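Local structure of lysosome-associated membrane glycoprotein 1 (Mus musculus, 5GV0) at residues N117-N122 against F138-Q143; L111-G116 against S154-V159; V4-V9 against L18-L23; A22-I27 against T38-I43. The protein is a major glycoprotein of the lysosomal membrane, whose glycan-bearing luminal domains probably take part in its assembly and shield the membrane from the lysosomal interior. All coordinates share one frame; numbering follows the deposited sequence.

How the contacts relate
Contacts 3 and 4 come first along the chain: both are beta hairpins built on the long strand 14-30, share Ala22 and Leu23, and have centres about 16 Å apart. Contact 1 follows later, nested in the loop that contact 2 closes; their centres lie about 7 Å apart, and the Cys121-Cys158 disulfide joins them. Strand 140-144 of contact 1 also pairs with strand 14-30, so contacts 1, 3 and 4 spread across one sheet. Contact 2 connects that sheet to the antiparallel one containing strand 112-114. It lies across the chain's centre from contact 4, about 24 Å between centres. Contact 3 brings in the N-terminal strand and contact 2 the C-terminal one, holding both ends of the all-beta domain in its sheets.

Contact 1. Residues N117-N122 against F138-Q143; sequences NSYKCN and FSVQVQ
An antiparallel strand pair in the larger sheet of the LAMP luminal domain sets Tyr119 opposite Val142 and Cys121 opposite Val140 as hydrogen-bonded pairs, with Lys120 and Gln141 as the non-hydrogen-bonded pair between them. Tyr119 N lies 2.9 Å from Val142 O, and a second bond runs back from Val142 N to Tyr119 O; Cys121 and Val140 exchange bonds in the same way. On the face holding these four residues, Val140 CG1 comes up to the edge of the phenol ring, 3.6 Å from Tyr119 CE2 and near the ring plane. A first torsion of 55° lodges that methyl between Val140's own backbone N and carbonyl carbon, where it also packs 4.1 Å from Cys121 CB. Cys121 SG continues into the disulfide with Cys158.

The other face is polar. Gln141 stretches its chain so that NE2 donates in the amide plane to Ser118 OG, 3.0 Å away and nearly straight at 168°; Ser118 OG is bonded to Gly153 O as well. At the far side of the same amide, Gln141 OE1 receives a bond from a water 2.9 Å away, which in turn accepts from Lys120 NZ. Held at both ends, the amide should have little freedom to flip. A second water joins Asn122 O to Phe138 O. Beside it Phe138 and Ser139 both face Ala22 in a classic beta bulge, at the point where the chain turns a corner at Ser139.

Contact 2. Residues L111-G116 against S154-V159; sequences LQATVG and SVEECV
Glu156 reaches over to Ala113 and Thr114 through its side chain, although the axes of the two short strands come no closer than 7.9 Å. Its CB points toward segment 111-116, and a first torsion of -57° places CG beside the backbone N. From there the extended chain brings Glu156 CD to 3.5 Å from Thr114 OG1, the two side chains crossing at about a right angle. At the tip the oxygens divide the work. Glu156 OE1 lies against CA and CB of Ala113 and accepts from Thr114 N at 3.1 Å, the donor standing above the carboxylate plane. A water 2.7 Å from Glu156 OE1 donates to it and also to Gln112 O. Glu156 OE2 turns its syn lone pair to the hydroxyl of Thr114 OG1, 2.7 Å away, and takes a further bond from Asn117 ND2. Four donors thus hold the carboxylate, which would be expected to favour its charged form. The site bridges two sheets: strand 112-114 lies beside strand 81-92, with a backbone hydrogen bond between Ala113 and Phe82, whereas strand 155-157 runs parallel to strand 118-121, where the backbone of Glu156 is hydrogen-bonded to those of Ser118 and Lys120.

Contact 3. Residues V4-V9 against L18-L23; sequences VSKYNV and LASMAL
Met21 O is gripped by two donors: Ser5 N, 2.9 Å away in an almost straight bond (178°) that comes from well above the carbonyl plane, and a water at 2.8 Å. That water lies at the edge of the Tyr7 ring, 2.6 Å from Tyr7 OH, and so links the phenol to the opposite backbone. Met21 N returns a bond to Ser5 O, and Tyr7 and Ala19 make the next hydrogen-bonded pair of this antiparallel hairpin.

The face of Ser5, Tyr7, Ala19 and Met21 is largely apolar. Met21 has CG between its backbone N and carbonyl carbon (chi1 57°), and from there the extended chain runs across the tyrosine at about a right angle. Its CG and its terminal methyl both touch the ring, Met21 CE lying 3.9 Å from Tyr7 CD2. Ala19 CB packs beside the same ring carbon, and Leu60 of strand 57-64 touches both Tyr7 and Met21.

The opposite face is mixed. Lys6 bends at its last torsion, which brings Lys6 NZ to a weak bond of 3.2 Å with Ser20 OG. Asn8 and Leu18 lie side by side, Asn8 OD1 3.6 Å from Leu18 CD2. Val4 closes the other end, with CG1 3.3 Å from Ser20 OG and CG2 against Ala22 CB. The chemistry is two-sided: the one direct side-chain bond is weak, while four backbone bonds set the register.

Contact 4. Residues A22-I27 against T38-I43; sequences ALQLNI and TRAFNI
Ile27 CG2 is a bump set against the rim of Phe41, 3.5 Å from Phe41 CE2 and near the ring plane, so the methyl meets the ring edge-on. The phenylalanine has CG beside its backbone N (chi1 -64°), and the two side chains cross at a slant. Further along the hairpin Leu23 and Ile43 close together: Ile43 CG1 nests 3.6 Å from Leu23 CB. Looser contacts join the tip of Ile43 to Leu25 CD1, and Leu25 CB to Phe41 CB. Leu69 of strand 67-76 lies against both Leu25 and Ile43.

On the reverse face the methyl of Ala40 lies against the Gln24 amide. Ala40 CB sits 3.8 Å from Gln24 CD, and Gln24 NE2 donates to Asn42 OD1 at 2.8 Å, a fairly straight bond (161°). The two amides are nearly coplanar, 9° apart, and the donor lies in the carbonyl plane of the asparagine. Gln24 OE1 takes a bond from Asn136 ND2, so the amide is held at both ends. Nearer the turn, Thr38 CG2 comes close to Asn26 OD1, 3.2 Å, a tight methyl-to-oxygen contact. The Arg39 side chain leads away, making a salt bridge to Asp95 through NH1 and a hydrogen bond to Tyr29 OH through NE.

Behind the side chains, Leu25 with Phe41 and Ile27 with Arg39 exchange paired backbone bonds, and Ile43 N closes on Leu23 O at 2.9 Å. The chemistry implies a hairpin with a mainly apolar face of Leu25, Ile27 and Phe41, with Arg39 at its end, and a reverse face where the Gln24 amide is held by Asn42 OD1 and Asn136 ND2.

Contact 1. Residues N117-N122 against F138-Q143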
loop_
_atom_site.group_PDB
_atom_site.type_symbol
_atom_site.label_atom_id
_atom_site.label_comp_id
_atom_site.label_asym_id
_atom_site.label_seq_id
_atom_site.Cartn_x
_atom_site.Cartn_y
_atom_site.Cartn_z
ATOM N N ASN A 117 6.433 -12.736 -11.111
ATOM C CA ASN A 117 6.809 -11.503 -11.788
ATOM C C ASN A 117 6.605 -10.348 -10.828
ATOM O O ASN A 117 6.003 -10.518 -9.772
ATOM C CB ASN A 117 5.975 -11.286 -13.052
ATOM C CG ASN A 117 6.409 -12.163 -14.203
ATOM O OD1 ASN A 117 7.448 -12.811 -14.151
ATOM N ND2 ASN A 117 5.612 -12.173 -15.268
ATOM N N SER A 118 7.102 -9.173 -11.190
ATOM C CA SER A 118 6.826 -7.974 -10.399
ATOM C C SER A 118 5.917 -7.005 -11.149
ATOM O O SER A 118 5.904 -6.967 -12.384
ATOM C CB SER A 118 8.137 -7.278 -9.997
ATOM O OG SER A 118 8.920 -6.893 -11.121
ATOM N N TYR A 119 5.126 -6.258 -10.385
ATOM C CA TYR A 119 4.301 -5.184 -10.924
ATOM C C TYR A 119 5.113 -3.908 -10.897
ATOM O O TYR A 119 5.742 -3.614 -9.887
ATOM C CB TYR A 119 3.015 -5.001 -10.106
ATOM C CG TYR A 119 2.169 -3.826 -10.556
ATOM C CD1 TYR A 119 1.258 -3.967 -11.591
ATOM C CD2 TYR A 119 2.284 -2.580 -9.948
ATOM C CE1 TYR A 119 0.486 -2.898 -12.017
ATOM C CE2 TYR A 119 1.515 -1.505 -10.369
ATOM C CZ TYR A 119 0.617 -1.674 -11.399
ATOM O OH TYR A 119 -0.158 -0.609 -11.823
ATOM N N LYS A 120 5.094 -3.148 -11.987
ATOM C CA LYS A 120 5.796 -1.869 -12.022
ATOM C C LYS A 120 4.947 -0.801 -12.695
ATOM O O LYS A 120 4.332 -1.043 -13.736
ATOM C CB LYS A 120 7.139 -2.006 -12.745
ATOM C CG LYS A 120 8.000 -0.744 -12.679
ATOM C CD LYS A 120 9.360 -0.964 -13.319
ATOM C CE LYS A 120 10.184 0.314 -13.285
ATOM N NZ LYS A 120 11.453 0.175 -14.050
ATOM N N CYS A 121 4.914 0.388 -12.103
ATOM C CA CYS A 121 4.203 1.496 -12.717
ATOM C C CYS A 121 4.763 2.818 -12.224
ATOM O O CYS A 121 4.958 3.002 -11.028
ATOM C CB CYS A 121 2.709 1.401 -12.415
ATOM S SG CYS A 121 1.700 2.512 -13.455
ATOM N N ASN A 122 5.028 3.729 -13.158
ATOM C CA ASN A 122 5.533 5.065 -12.843
ATOM C C ASN A 122 4.466 6.131 -13.070
ATOM O O ASN A 122 4.736 7.330 -12.987
ATOM C CB ASN A 122 6.774 5.373 -13.684
ATOM C CG ASN A 122 7.969 4.534 -13.284
ATOM O OD1 ASN A 122 8.306 4.439 -12.104
ATOM N ND2 ASN A 122 8.611 3.911 -14.264
ATOM N N PHE A 138 2.218 6.650 -6.193
ATOM C CA PHE A 138 2.854 7.609 -7.079
ATOM C C PHE A 138 3.783 6.882 -8.041
ATOM O O PHE A 138 3.807 7.175 -9.240
ATOM C CB PHE A 138 3.606 8.660 -6.257
ATOM C CG PHE A 138 4.197 9.753 -7.078
ATOM C CD1 PHE A 138 3.422 10.828 -7.477
ATOM C CD2 PHE A 138 5.530 9.711 -7.454
ATOM C CE1 PHE A 138 3.971 11.840 -8.241
ATOM C CE2 PHE A 138 6.084 10.719 -8.215
ATOM C CZ PHE A 138 5.303 11.782 -8.610
ATOM N N SER A 139 4.534 5.924 -7.512
ATOM C CA SER A 139 5.279 4.988 -8.348
ATOM C C SER A 139 5.490 3.712 -7.555
ATOM O O SER A 139 5.440 3.724 -6.323
ATOM C CB SER A 139 6.619 5.570 -8.798
ATOM O OG SER A 139 7.514 5.668 -7.710
ATOM N N VAL A 140 5.715 2.604 -8.251
ATOM C CA VAL A 140 5.782 1.334 -7.553
ATOM C C VAL A 140 6.460 0.251 -8.366
ATOM O O VAL A 140 6.255 0.136 -9.573
ATOM C CB VAL A 140 4.361 0.859 -7.155
ATOM C CG1 VAL A 140 3.446 0.794 -8.387
ATOM C CG2 VAL A 140 4.395 -0.475 -6.428
ATOM N N GLN A 141 7.299 -0.521 -7.691
ATOM C CA GLN A 141 7.606 -1.869 -8.137
ATOM C C GLN A 141 7.321 -2.759 -6.935
ATOM O O GLN A 141 7.787 -2.469 -5.829
ATOM C CB GLN A 141 9.048 -2.003 -8.629
ATOM C CG GLN A 141 9.336 -3.388 -9.213
ATOM C CD GLN A 141 10.622 -3.445 -9.999
ATOM O OE1 GLN A 141 11.447 -2.526 -9.944
ATOM N NE2 GLN A 141 10.809 -4.535 -10.739
ATOM N N VAL A 142 6.521 -3.806 -7.123
ATOM C CA VAL A 142 6.098 -4.608 -5.984
ATOM C C VAL A 142 5.889 -6.065 -6.383
ATOM O O VAL A 142 5.484 -6.378 -7.508
ATOM C CB VAL A 142 4.814 -4.017 -5.330
ATOM C CG1 VAL A 142 3.624 -4.092 -6.278
ATOM C CG2 VAL A 142 4.501 -4.717 -4.012
ATOM N N GLN A 143 6.199 -6.960 -5.457
ATOM C CA GLN A 143 6.030 -8.387 -5.688
ATOM C C GLN A 143 5.674 -9.089 -4.382
ATOM O O GLN A 143 6.368 -8.911 -3.372
ATOM C CB GLN A 143 7.302 -8.969 -6.292
ATOM C CG GLN A 143 7.199 -10.445 -6.667
ATOM C CD GLN A 143 8.403 -10.894 -7.466
ATOM O OE1 GLN A 143 9.036 -10.088 -8.148
ATOM N NE2 GLN A 143 8.739 -12.183 -7.379
HETATM O O HOH W 1 13.062 -1.459 -12.056
HETATM O O HOH W 2 4.780 9.109 -10.997
#

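Contact 2. Residues L111-G116 against S154-V159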
loop_
_atom_site.group_PDB
_atom_site.type_symbol
_atom_site.label_atom_id
_atom_site.label_comp_id
_atom_site.label_asym_id
_atom_site.label_seq_id
_atom_site.Cartn_x
_atom_site.Cartn_y
_atom_site.Cartn_z
ATOM N N LEU A 111 -2.494 -3.163 -8.346
ATOM C CA LEU A 111 -1.100 -3.607 -8.373
ATOM C C LEU A 111 -1.017 -5.098 -8.724
ATOM O O LEU A 111 -0.211 -5.842 -8.168
ATOM C CB LEU A 111 -0.422 -3.323 -7.023
ATOM C CG LEU A 111 -0.685 -1.969 -6.355
ATOM C CD1 LEU A 111 0.155 -1.826 -5.078
ATOM C CD2 LEU A 111 -0.418 -0.809 -7.314
ATOM N N GLN A 112 -1.859 -5.526 -9.656
ATOM C CA GLN A 112 -1.974 -6.939 -9.978
ATOM C C GLN A 112 -0.907 -7.401 -10.959
ATOM O O GLN A 112 -0.667 -6.761 -11.985
ATOM C CB GLN A 112 -3.359 -7.237 -10.544
ATOM C CG GLN A 112 -3.590 -8.716 -10.853
ATOM C CD GLN A 112 -5.034 -9.029 -11.195
ATOM O OE1 GLN A 112 -5.787 -9.527 -10.358
ATOM N NE2 GLN A 112 -5.424 -8.749 -12.433
ATOM N N ALA A 113 -0.280 -8.530 -10.646
ATOM C CA ALA A 113 0.700 -9.123 -11.537
ATOM C C ALA A 113 0.763 -10.628 -11.352
ATOM O O ALA A 113 0.301 -11.176 -10.348
ATOM C CB ALA A 113 2.081 -8.507 -11.308
ATOM N N THR A 114 1.341 -11.287 -12.346
ATOM C CA THR A 114 1.599 -12.710 -12.305
ATOM C C THR A 114 2.527 -13.091 -11.158
ATOM O O THR A 114 3.568 -12.473 -10.956
ATOM C CB THR A 114 2.226 -13.165 -13.619
ATOM O OG1 THR A 114 1.401 -12.733 -14.714
ATOM C CG2 THR A 114 2.407 -14.675 -13.646
ATOM N N VAL A 115 2.155 -14.127 -10.413
ATOM C CA VAL A 115 3.008 -14.645 -9.353
ATOM C C VAL A 115 4.372 -15.040 -9.924
ATOM O O VAL A 115 4.451 -15.781 -10.914
ATOM C CB VAL A 115 2.337 -15.849 -8.656
ATOM C CG1 VAL A 115 3.304 -16.534 -7.734
ATOM C CG2 VAL A 115 1.104 -15.380 -7.899
ATOM N N GLY A 116 5.440 -14.522 -9.322
ATOM C CA GLY A 116 6.783 -14.750 -9.825
ATOM C C GLY A 116 7.325 -13.622 -10.686
ATOM O O GLY A 116 8.524 -13.570 -10.981
ATOM N N SER A 154 10.646 -10.744 -13.357
ATOM C CA SER A 154 10.482 -9.943 -14.560
ATOM C C SER A 154 9.306 -8.979 -14.462
ATOM O O SER A 154 8.270 -9.286 -13.864
ATOM C CB SER A 154 10.305 -10.848 -15.768
ATOM O OG SER A 154 11.449 -11.655 -15.930
ATOM N N VAL A 155 9.485 -7.811 -15.058
ATOM C CA VAL A 155 8.561 -6.698 -14.888
ATOM C C VAL A 155 7.308 -6.773 -15.760
ATOM O O VAL A 155 7.385 -6.972 -16.976
ATOM C CB VAL A 155 9.278 -5.364 -15.185
ATOM C CG1 VAL A 155 8.282 -4.226 -15.316
ATOM C CG2 VAL A 155 10.298 -5.065 -14.096
ATOM N N GLU A 156 6.152 -6.612 -15.122
ATOM C CA GLU A 156 4.909 -6.367 -15.835
ATOM C C GLU A 156 4.571 -4.902 -15.635
ATOM O O GLU A 156 4.142 -4.494 -14.560
ATOM C CB GLU A 156 3.785 -7.277 -15.334
ATOM C CG GLU A 156 4.136 -8.752 -15.451
ATOM C CD GLU A 156 2.970 -9.682 -15.195
ATOM O OE1 GLU A 156 1.971 -9.258 -14.574
ATOM O OE2 GLU A 156 3.055 -10.847 -15.629
ATOM N N GLU A 157 4.798 -4.101 -16.667
ATOM C CA GLU A 157 4.653 -2.656 -16.551
ATOM C C GLU A 157 3.243 -2.220 -16.918
ATOM O O GLU A 157 2.688 -2.683 -17.917
ATOM C CB GLU A 157 5.678 -1.950 -17.436
ATOM C CG GLU A 157 5.826 -0.462 -17.151
ATOM C CD GLU A 157 7.120 0.116 -17.705
ATOM O OE1 GLU A 157 7.668 -0.455 -18.670
ATOM O OE2 GLU A 157 7.594 1.139 -17.167
ATOM N N CYS A 158 2.666 -1.334 -16.109
ATOM C CA CYS A 158 1.338 -0.794 -16.388
ATOM C C CYS A 158 1.286 -0.190 -17.792
ATOM O O CYS A 158 2.245 0.426 -18.253
ATOM C CB CYS A 158 0.948 0.249 -15.342
ATOM S SG CYS A 158 1.995 1.726 -15.314
ATOM N N VAL A 159 0.160 -0.394 -18.469
ATOM C CA VAL A 159 -0.015 0.066 -19.843
ATOM C C VAL A 159 0.193 1.575 -19.960
ATOM O O VAL A 159 0.749 2.063 -20.947
ATOM C CB VAL A 159 -1.416 -0.320 -20.372
ATOM C CG1 VAL A 159 -1.632 0.206 -21.777
ATOM C CG2 VAL A 159 -1.592 -1.831 -20.337
HETATM O O HOH W 3 0.480 -6.975 -14.424
#

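Contact 3. Residues V4-V9 against L18-L23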
loop_
_atom_site.group_PDB
_atom_site.type_symbol
_atom_site.label_atom_id
_atom_site.label_comp_id
_atom_site.label_asym_id
_atom_site.label_seq_id
_atom_site.Cartn_x
_atom_site.Cartn_y
_atom_site.Cartn_z
ATOM N N VAL A 4 10.456 7.647 -2.673
ATOM C CA VAL A 4 10.512 6.201 -2.921
ATOM C C VAL A 4 11.215 5.504 -1.766
ATOM O O VAL A 4 12.354 5.840 -1.441
ATOM C CB VAL A 4 11.245 5.873 -4.240
ATOM C CG1 VAL A 4 11.465 4.371 -4.382
ATOM C CG2 VAL A 4 10.472 6.421 -5.423
ATOM N N SER A 5 10.529 4.547 -1.143
ATOM C CA SER A 5 11.075 3.788 -0.029
ATOM C C SER A 5 11.092 2.315 -0.373
ATOM O O SER A 5 10.247 1.838 -1.141
ATOM C CB SER A 5 10.257 4.017 1.241
ATOM O OG SER A 5 10.251 5.392 1.581
ATOM N N LYS A 6 12.045 1.594 0.201
ATOM C CA LYS A 6 12.188 0.174 -0.059
ATOM C C LYS A 6 11.709 -0.647 1.125
ATOM O O LYS A 6 11.877 -0.271 2.290
ATOM C CB LYS A 6 13.645 -0.150 -0.401
ATOM C CG LYS A 6 14.127 0.613 -1.632
ATOM C CD LYS A 6 15.482 0.136 -2.126
ATOM C CE LYS A 6 15.960 0.999 -3.287
ATOM N NZ LYS A 6 14.934 1.098 -4.362
ATOM N N TYR A 7 11.088 -1.775 0.812
ATOM C CA TYR A 7 10.521 -2.658 1.823
ATOM C C TYR A 7 10.842 -4.109 1.508
ATOM O O TYR A 7 10.795 -4.526 0.353
ATOM C CB TYR A 7 9.002 -2.478 1.906
ATOM C CG TYR A 7 8.541 -1.045 2.092
ATOM C CD1 TYR A 7 8.416 -0.500 3.361
ATOM C CD2 TYR A 7 8.218 -0.251 1.003
ATOM C CE1 TYR A 7 7.987 0.806 3.542
ATOM C CE2 TYR A 7 7.790 1.051 1.172
ATOM C CZ TYR A 7 7.676 1.571 2.443
ATOM O OH TYR A 7 7.243 2.868 2.615
ATOM N N ASN A 8 11.146 -4.874 2.550
ATOM C CA ASN A 8 11.407 -6.304 2.442
ATOM C C ASN A 8 10.690 -6.982 3.601
ATOM O O ASN A 8 10.943 -6.650 4.752
ATOM C CB ASN A 8 12.915 -6.578 2.469
ATOM C CG ASN A 8 13.255 -8.053 2.560
ATOM O OD1 ASN A 8 12.667 -8.887 1.879
ATOM N ND2 ASN A 8 14.227 -8.378 3.403
ATOM N N VAL A 9 9.761 -7.882 3.302
ATOM C CA VAL A 9 9.087 -8.649 4.343
ATOM C C VAL A 9 9.535 -10.098 4.236
ATOM O O VAL A 9 9.387 -10.723 3.185
ATOM C CB VAL A 9 7.549 -8.546 4.232
ATOM C CG1 VAL A 9 6.864 -9.400 5.296
ATOM C CG2 VAL A 9 7.103 -7.092 4.343
ATOM N N LEU A 18 8.593 -7.812 -1.708
ATOM C CA LEU A 18 9.586 -6.808 -2.053
ATOM C C LEU A 18 8.843 -5.625 -2.611
ATOM O O LEU A 18 7.915 -5.795 -3.407
ATOM C CB LEU A 18 10.578 -7.325 -3.088
ATOM C CG LEU A 18 11.538 -8.429 -2.667
ATOM C CD1 LEU A 18 12.340 -8.856 -3.871
ATOM C CD2 LEU A 18 12.454 -7.933 -1.565
ATOM N N ALA A 19 9.232 -4.427 -2.202
ATOM C CA ALA A 19 8.597 -3.241 -2.755
ATOM C C ALA A 19 9.554 -2.071 -2.787
ATOM O O ALA A 19 10.363 -1.870 -1.874
ATOM C CB ALA A 19 7.360 -2.880 -1.967
ATOM N N SER A 20 9.455 -1.311 -3.867
ATOM C CA SER A 20 10.112 -0.023 -3.997
ATOM C C SER A 20 9.036 0.928 -4.468
ATOM O O SER A 20 8.578 0.838 -5.614
ATOM C CB SER A 20 11.279 -0.086 -4.981
ATOM O OG SER A 20 11.874 1.189 -5.118
ATOM N N MET A 21 8.573 1.803 -3.584
ATOM C CA MET A 21 7.399 2.582 -3.932
ATOM C C MET A 21 7.286 3.881 -3.173
ATOM O O MET A 21 7.801 4.017 -2.058
ATOM C CB MET A 21 6.127 1.751 -3.716
ATOM C CG MET A 21 5.951 1.215 -2.312
ATOM S SD MET A 21 4.600 0.018 -2.291
ATOM C CE MET A 21 4.668 -0.515 -0.588
ATOM N N ALA A 22 6.597 4.825 -3.811
ATOM C CA ALA A 22 6.285 6.119 -3.234
ATOM C C ALA A 22 4.778 6.204 -3.033
ATOM O O ALA A 22 4.015 6.048 -3.990
ATOM C CB ALA A 22 6.781 7.244 -4.144
ATOM N N LEU A 23 4.358 6.439 -1.792
ATOM C CA LEU A 23 2.948 6.388 -1.421
ATOM C C LEU A 23 2.493 7.650 -0.712
ATOM O O LEU A 23 3.265 8.291 -0.005
ATOM C CB LEU A 23 2.675 5.189 -0.518
ATOM C CG LEU A 23 3.084 3.802 -1.013
ATOM C CD1 LEU A 23 2.860 2.810 0.105
ATOM C CD2 LEU A 23 2.290 3.407 -2.241
HETATM O O HOH W 4 6.550 4.231 0.457
#

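Contact 4. Residues A22-I27 against T38-I43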
loop_
_atom_site.group_PDB
_atom_site.type_symbol
_atom_site.label_atom_id
_atom_site.label_comp_id
_atom_site.label_asym_id
_atom_site.label_seq_id
_atom_site.Cartn_x
_atom_site.Cartn_y
_atom_site.Cartn_z
ATOM N N ALA A 22 6.597 4.825 -3.811
ATOM C CA ALA A 22 6.285 6.119 -3.234
ATOM C C ALA A 22 4.778 6.204 -3.033
ATOM O O ALA A 22 4.015 6.048 -3.990
ATOM C CB ALA A 22 6.781 7.244 -4.144
ATOM N N LEU A 23 4.358 6.439 -1.792
ATOM C CA LEU A 23 2.948 6.388 -1.421
ATOM C C LEU A 23 2.493 7.650 -0.712
ATOM O O LEU A 23 3.265 8.291 -0.005
ATOM C CB LEU A 23 2.675 5.189 -0.518
ATOM C CG LEU A 23 3.084 3.802 -1.013
ATOM C CD1 LEU A 23 2.860 2.810 0.105
ATOM C CD2 LEU A 23 2.290 3.407 -2.241
ATOM N N GLN A 24 1.218 7.975 -0.887
ATOM C CA GLN A 24 0.639 9.184 -0.328
ATOM C C GLN A 24 -0.815 8.931 0.024
ATOM O O GLN A 24 -1.559 8.375 -0.782
ATOM C CB GLN A 24 0.765 10.317 -1.335
ATOM C CG GLN A 24 0.041 11.598 -0.993
ATOM C CD GLN A 24 0.187 12.594 -2.116
ATOM O OE1 GLN A 24 -0.616 12.615 -3.047
ATOM N NE2 GLN A 24 1.242 13.397 -2.057
ATOM N N LEU A 25 -1.213 9.313 1.230
ATOM C CA LEU A 25 -2.619 9.249 1.619
ATOM C C LEU A 25 -3.288 10.575 1.308
ATOM O O LEU A 25 -2.794 11.626 1.690
ATOM C CB LEU A 25 -2.760 8.920 3.102
ATOM C CG LEU A 25 -2.101 7.618 3.552
ATOM C CD1 LEU A 25 -1.953 7.623 5.056
ATOM C CD2 LEU A 25 -2.934 6.434 3.098
ATOM N N ASN A 26 -4.410 10.525 0.606
ATOM C CA ASN A 26 -5.198 11.716 0.328
ATOM C C ASN A 26 -6.491 11.597 1.121
ATOM O O ASN A 26 -7.328 10.737 0.827
ATOM C CB ASN A 26 -5.458 11.849 -1.179
ATOM C CG ASN A 26 -6.235 13.106 -1.549
ATOM O OD1 ASN A 26 -7.184 13.493 -0.872
ATOM N ND2 ASN A 26 -5.839 13.737 -2.649
ATOM N N ILE A 27 -6.641 12.428 2.146
ATOM C CA ILE A 27 -7.777 12.291 3.048
ATOM C C ILE A 27 -8.599 13.573 3.144
ATOM O O ILE A 27 -8.069 14.676 3.335
ATOM C CB ILE A 27 -7.322 11.843 4.462
ATOM C CG1 ILE A 27 -8.542 11.625 5.355
ATOM C CG2 ILE A 27 -6.332 12.831 5.079
ATOM C CD1 ILE A 27 -8.283 10.697 6.509
ATOM N N THR A 38 -9.117 18.847 2.684
ATOM C CA THR A 38 -8.439 17.723 2.049
ATOM C C THR A 38 -6.936 17.905 2.193
ATOM O O THR A 38 -6.399 18.952 1.842
ATOM C CB THR A 38 -8.820 17.608 0.571
ATOM O OG1 THR A 38 -10.232 17.388 0.468
ATOM C CG2 THR A 38 -8.086 16.457 -0.094
ATOM N N ARG A 39 -6.262 16.898 2.741
ATOM C CA ARG A 39 -4.819 16.952 2.955
ATOM C C ARG A 39 -4.123 15.707 2.432
ATOM O O ARG A 39 -4.710 14.617 2.384
ATOM C CB ARG A 39 -4.480 17.111 4.444
ATOM C CG ARG A 39 -5.113 18.314 5.132
ATOM C CD ARG A 39 -4.474 18.531 6.504
ATOM N NE ARG A 39 -5.284 19.381 7.377
ATOM C CZ ARG A 39 -5.286 20.709 7.339
ATOM N NH1 ARG A 39 -6.057 21.394 8.174
ATOM N NH2 ARG A 39 -4.533 21.348 6.459
ATOM N N ALA A 40 -2.862 15.869 2.056
ATOM C CA ALA A 40 -2.025 14.742 1.671
ATOM C C ALA A 40 -1.012 14.444 2.755
ATOM O O ALA A 40 -0.378 15.347 3.298
ATOM C CB ALA A 40 -1.321 15.013 0.358
ATOM N N PHE A 41 -0.866 13.162 3.064
ATOM C CA PHE A 41 0.136 12.695 4.006
ATOM C C PHE A 41 1.022 11.687 3.302
ATOM O O PHE A 41 0.583 10.576 2.988
ATOM C CB PHE A 41 -0.521 12.074 5.236
ATOM C CG PHE A 41 -1.323 13.046 6.041
ATOM C CD1 PHE A 41 -0.712 13.829 7.007
ATOM C CD2 PHE A 41 -2.681 13.190 5.829
ATOM C CE1 PHE A 41 -1.448 14.734 7.746
ATOM C CE2 PHE A 41 -3.416 14.097 6.570
ATOM C CZ PHE A 41 -2.793 14.867 7.526
ATOM N N ASN A 42 2.261 12.076 3.030
ATOM C CA ASN A 42 3.189 11.169 2.379
ATOM C C ASN A 42 3.653 10.086 3.335
ATOM O O ASN A 42 3.928 10.349 4.505
ATOM C CB ASN A 42 4.400 11.926 1.832
ATOM C CG ASN A 42 4.056 12.795 0.642
ATOM O OD1 ASN A 42 2.990 12.656 0.049
ATOM N ND2 ASN A 42 4.969 13.684 0.275
ATOM N N ILE A 43 3.731 8.863 2.837
ATOM C CA ILE A 43 4.400 7.814 3.577
ATOM C C ILE A 43 5.876 8.162 3.563
ATOM O O ILE A 43 6.473 8.370 2.507
ATOM C CB ILE A 43 4.152 6.442 2.972
ATOM C CG1 ILE A 43 2.659 6.112 3.001
ATOM C CG2 ILE A 43 4.962 5.391 3.721
ATOM C CD1 ILE A 43 1.993 6.360 4.335
HETATM O O HOH W 5 6.517 7.004 0.114
#